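Local coordinates for protein probable ss-1,3-N-acetylglucosaminyltransferase (Staphylococcus aureus subsp. aureus N315, PDB 6H21) that is a probable glycosyltransferase with a family 2, GT-A-type domain and a TarS-type linker domain, modelled with manganese and uridine-diphosphate-N-acetylglucosamine, at residues Ser132-Gly137 and Glu205-Ser210. Numbering follows the deposited sequence.
Sequences SDLIIG and EFLMNS
Asp133, just ahead of the strand that begins at Leu134, faces Ser210, the last residue of a type I turn from Leu207 at the C-terminal side of helix 198-207, their CA atoms 6.3 Å apart; the CA atoms of Leu134 and Leu207 are wider spaced, at 8.2 Å. With CG anti to its backbone N (chi1 -168°), Phe206 places its ring edge against the Asp133 carbonyl, where CZ lies 3.1 Å from Asp133 O, the oxygen sitting near the ring plane. CE1 of the same ring meets Leu134 CB at 3.9 Å. Beside it, the CD2 methyls of Leu134 and Leu207 touch at 3.7 Å. Ser210 CB packs against Asp133, 3.5 Å from its OD2. Ser210 OG turns back to Phe206 O at 2.9 Å, approaching from above the carbonyl plane, while Asn209 N reaches that oxygen from the opposite face, a double grip that ties the turn to the helix. Asp133 OD2 accepts from the backbone N of Lys211 and Asn212, which lead into strand 213-216. That strand pairs in parallel with 134-142, and the buried contact packs the C-terminal end of helix 198-207 and its turn at the start of strand 134-142, within the mixed alpha/beta GT-A domain.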
# COMPACT_ATOMS: atom_id res chain seq x y z
N SER C 132 7.05 48.00 6.42
CA SER C 132 6.45 46.76 5.91
C SER C 132 6.04 46.90 4.43
O SER C 132 5.49 47.92 4.00
CB SER C 132 5.27 46.35 6.76
OG SER C 132 5.58 46.47 8.14
N ASP C 133 6.33 45.84 3.67
CA ASP C 133 5.82 45.64 2.31
C ASP C 133 4.41 45.04 2.34
O ASP C 133 3.62 45.29 1.44
CB ASP C 133 6.77 44.74 1.52
CG ASP C 133 8.16 45.34 1.38
OD1 ASP C 133 8.23 46.52 1.01
OD2 ASP C 133 9.14 44.62 1.68
N LEU C 134 4.10 44.28 3.39
CA LEU C 134 2.82 43.60 3.54
C LEU C 134 2.40 43.67 5.02
O LEU C 134 3.19 43.34 5.88
CB LEU C 134 3.00 42.14 3.10
CG LEU C 134 1.79 41.23 3.21
CD1 LEU C 134 0.67 41.67 2.29
CD2 LEU C 134 2.16 39.78 2.92
N ILE C 135 1.17 44.11 5.30
CA ILE C 135 0.64 44.04 6.66
C ILE C 135 -0.64 43.21 6.64
O ILE C 135 -1.54 43.43 5.81
CB ILE C 135 0.43 45.44 7.26
CG1 ILE C 135 1.64 46.36 7.03
CG2 ILE C 135 0.08 45.33 8.74
CD1 ILE C 135 1.54 47.22 5.79
N ILE C 136 -0.67 42.21 7.53
CA ILE C 136 -1.77 41.29 7.64
C ILE C 136 -2.49 41.56 8.95
O ILE C 136 -1.89 41.45 10.01
CB ILE C 136 -1.28 39.83 7.56
CG1 ILE C 136 -0.34 39.65 6.37
CG2 ILE C 136 -2.46 38.87 7.51
CD1 ILE C 136 0.42 38.37 6.38
N GLY C 137 -3.76 41.94 8.84
CA GLY C 137 -4.64 42.10 9.99
C GLY C 137 -5.38 40.81 10.29
O GLY C 137 -5.87 40.15 9.37
N GLU C 205 3.64 35.77 -5.44
CA GLU C 205 4.47 36.64 -6.30
C GLU C 205 4.92 37.85 -5.48
O GLU C 205 6.09 38.27 -5.57
CB GLU C 205 3.73 37.07 -7.58
CG GLU C 205 3.62 35.96 -8.62
CD GLU C 205 3.03 36.29 -10.00
OE1 GLU C 205 2.24 37.24 -10.11
OE2 GLU C 205 3.35 35.56 -10.97
N PHE C 206 4.01 38.40 -4.66
CA PHE C 206 4.33 39.55 -3.83
C PHE C 206 5.39 39.17 -2.80
O PHE C 206 6.38 39.90 -2.62
CB PHE C 206 3.10 40.11 -3.12
CG PHE C 206 3.34 41.45 -2.48
CD1 PHE C 206 3.86 41.54 -1.21
CD2 PHE C 206 3.07 42.62 -3.18
CE1 PHE C 206 4.08 42.78 -0.62
CE2 PHE C 206 3.30 43.85 -2.59
CZ PHE C 206 3.81 43.94 -1.32
N LEU C 207 5.16 38.06 -2.09
CA LEU C 207 6.07 37.58 -1.00
C LEU C 207 7.50 37.34 -1.54
O LEU C 207 8.47 37.65 -0.87
CB LEU C 207 5.51 36.28 -0.39
CG LEU C 207 4.27 36.42 0.49
CD1 LEU C 207 3.69 35.05 0.81
CD2 LEU C 207 4.59 37.19 1.76
N MET C 208 7.60 36.80 -2.75
CA MET C 208 8.86 36.40 -3.35
C MET C 208 9.62 37.63 -3.88
O MET C 208 10.80 37.54 -4.22
CB MET C 208 8.59 35.42 -4.50
CG MET C 208 8.06 34.04 -4.06
SD MET C 208 9.10 33.23 -2.82
CE MET C 208 8.18 33.49 -1.30
N ASN C 209 8.97 38.80 -3.90
CA ASN C 209 9.58 40.04 -4.36
C ASN C 209 9.64 41.06 -3.22
O ASN C 209 9.90 42.20 -3.46
CB ASN C 209 8.82 40.58 -5.57
CG ASN C 209 9.14 39.77 -6.80
OD1 ASN C 209 10.23 39.90 -7.35
ND2 ASN C 209 8.23 38.89 -7.19
N SER C 210 9.44 40.63 -1.97
CA SER C 210 9.48 41.59 -0.85
C SER C 210 10.10 40.91 0.37
O SER C 210 10.22 39.70 0.39
CB SER C 210 8.11 42.13 -0.56
OG SER C 210 7.23 41.10 -0.14